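Side-chain contact in Esterase/lipase (Lactobacillus rhamnosus, PDB 4N5H), which probably hydrolyses carboxylic esters, and may also transfer acyl groups, as a serine esterase of the alpha/beta-hydrolase fold: residues A[155-160]-A[224-229]. The protein carries 1 engineered substitution. Sequence-based numbering, arbitrary orientation.
Sequences VACIQQ and SQVVKG
Cys157 lays its CB and sulfur against Val226, covering both the CG2 methyl and the backbone carbonyl of that residue. The SG atom lies 3.8 Å from Val226 CG2, an apolar contact, while Cys157 CB is 3.7 Å from Val226 O. With SG set anti to its own carbonyl carbon (chi1 -68°), the thiol lies over the Val226-Val227 link, SG 3.7 Å from Val226 O and 3.9 Å from Val227 CA. In Val226, CG2 sits between the backbone N and the carbonyl carbon, and this is the branch that meets the cysteine. Val227 points its CB away from the cysteine, touches Val255 of helix 246-258 and Asn259 with its side chain, and gives the cysteine mainly its backbone. No hydrogen bond crosses the contact; each segment keeps its own, as where Gln160 folds back so that NE2 donates to Ala156 O (2.8 Å), in the carbonyl plane. The small, buried contact joins the C-terminal part of helix 147-158, which follows the presumed nucleophile elbow at Ser146, to short helix 223-226 and the turn after it, ahead of strand 235-240. Leu164 of helix 162-168 touches both Val226 and Ile158, and helix 112-129 packs against Val155 and Ile158.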
loop_
_atom_site.group_PDB
_atom_site.type_symbol
_atom_site.label_atom_id
_atom_site.label_comp_id
_atom_site.label_asym_id
_atom_site.label_seq_id
_atom_site.Cartn_x
_atom_site.Cartn_y
_atom_site.Cartn_z
ATOM N N VAL A 155 27.092 21.411 14.900
ATOM C CA VAL A 155 27.138 20.442 15.970
ATOM C C VAL A 155 28.594 19.942 16.168
ATOM O O VAL A 155 29.085 19.854 17.256
ATOM C CB VAL A 155 26.205 19.230 15.608
ATOM C CG1 VAL A 155 26.522 17.984 16.442
ATOM C CG2 VAL A 155 24.774 19.600 15.769
ATOM N N ALA A 156 29.320 19.715 15.049
ATOM C CA ALA A 156 30.717 19.248 15.101
ATOM C C ALA A 156 31.604 20.266 15.859
ATOM O O ALA A 156 32.423 19.838 16.667
ATOM C CB ALA A 156 31.269 19.056 13.715
ATOM N N CYS A 157 31.367 21.529 15.659
ATOM C CA CYS A 157 32.140 22.565 16.358
ATOM C C CYS A 157 31.726 22.720 17.806
ATOM O O CYS A 157 32.570 22.813 18.731
ATOM C CB CYS A 157 31.942 23.891 15.667
ATOM S SG CYS A 157 32.677 23.967 14.001
ATOM N N ILE A 158 30.420 22.725 18.019
ATOM C CA ILE A 158 29.877 22.887 19.382
ATOM C C ILE A 158 30.348 21.778 20.273
ATOM O O ILE A 158 30.707 22.011 21.432
ATOM C CB ILE A 158 28.351 23.033 19.390
ATOM C CG1 ILE A 158 27.914 24.276 18.623
ATOM C CG2 ILE A 158 27.790 23.044 20.814
ATOM C CD1 ILE A 158 26.488 24.249 18.152
ATOM N N GLN A 159 30.390 20.551 19.797
ATOM C CA GLN A 159 30.834 19.452 20.586
ATOM C C GLN A 159 32.285 19.625 21.087
ATOM O O GLN A 159 32.636 18.999 22.082
ATOM C CB GLN A 159 30.645 18.158 19.778
ATOM C CG GLN A 159 31.294 16.916 20.345
ATOM C CD GLN A 159 30.683 16.401 21.640
ATOM O OE1 GLN A 159 29.626 16.845 22.050
ATOM N NE2 GLN A 159 31.331 15.419 22.245
ATOM N N GLN A 160 33.114 20.422 20.390
ATOM C CA GLN A 160 34.489 20.564 20.781
ATOM C C GLN A 160 34.720 21.785 21.699
ATOM O O GLN A 160 35.837 22.013 22.143
ATOM C CB GLN A 160 35.364 20.782 19.551
ATOM C CG GLN A 160 35.129 19.955 18.410
ATOM C CD GLN A 160 34.935 18.522 18.744
ATOM O OE1 GLN A 160 35.546 17.985 19.700
ATOM N NE2 GLN A 160 34.019 17.835 17.911
ATOM N N SER A 224 31.858 29.367 9.375
ATOM C CA SER A 224 33.026 30.207 9.459
ATOM C C SER A 224 33.094 30.928 10.824
ATOM O O SER A 224 34.175 31.372 11.179
ATOM C CB SER A 224 32.997 31.245 8.360
ATOM O OG SER A 224 31.836 32.049 8.317
ATOM N N GLN A 225 31.937 31.098 11.511
ATOM C CA GLN A 225 31.909 31.743 12.848
ATOM C C GLN A 225 32.121 30.789 13.956
ATOM O O GLN A 225 32.566 31.198 15.010
ATOM C CB GLN A 225 30.610 32.467 13.064
ATOM C CG GLN A 225 30.426 33.663 12.221
ATOM C CD GLN A 225 29.029 34.106 12.087
ATOM O OE1 GLN A 225 28.091 33.352 11.916
ATOM N NE2 GLN A 225 28.870 35.439 12.093
ATOM N N VAL A 226 31.797 29.488 13.815
ATOM C CA VAL A 226 32.029 28.543 14.898
ATOM C C VAL A 226 33.306 27.711 14.790
ATOM O O VAL A 226 33.717 27.104 15.749
ATOM C CB VAL A 226 30.760 27.620 15.066
ATOM C CG1 VAL A 226 29.568 28.438 15.551
ATOM C CG2 VAL A 226 30.385 26.965 13.764
ATOM N N VAL A 227 33.975 27.756 13.641
ATOM C CA VAL A 227 35.145 26.940 13.372
ATOM C C VAL A 227 36.411 27.416 14.111
ATOM O O VAL A 227 37.303 26.608 14.414
ATOM C CB VAL A 227 35.424 26.867 11.832
ATOM C CG1 VAL A 227 35.832 28.226 11.267
ATOM C CG2 VAL A 227 36.475 25.864 11.530
ATOM N N LYS A 228 36.422 28.691 14.443
ATOM C CA LYS A 228 37.678 29.420 14.847
ATOM C C LYS A 228 38.255 28.822 16.087
ATOM O O LYS A 228 37.557 28.692 17.110
ATOM C CB LYS A 228 37.368 30.892 15.089
ATOM C CG LYS A 228 36.782 31.612 13.865
ATOM C CD LYS A 228 36.403 33.076 14.130
ATOM C CE LYS A 228 35.590 33.294 15.447
ATOM N NZ LYS A 228 34.117 33.678 15.370
ATOM N N GLY A 229 39.477 28.315 15.998
ATOM C CA GLY A 229 40.267 28.004 17.174
ATOM C C GLY A 229 40.146 26.593 17.670
ATOM O O GLY A 229 40.574 26.294 18.752
#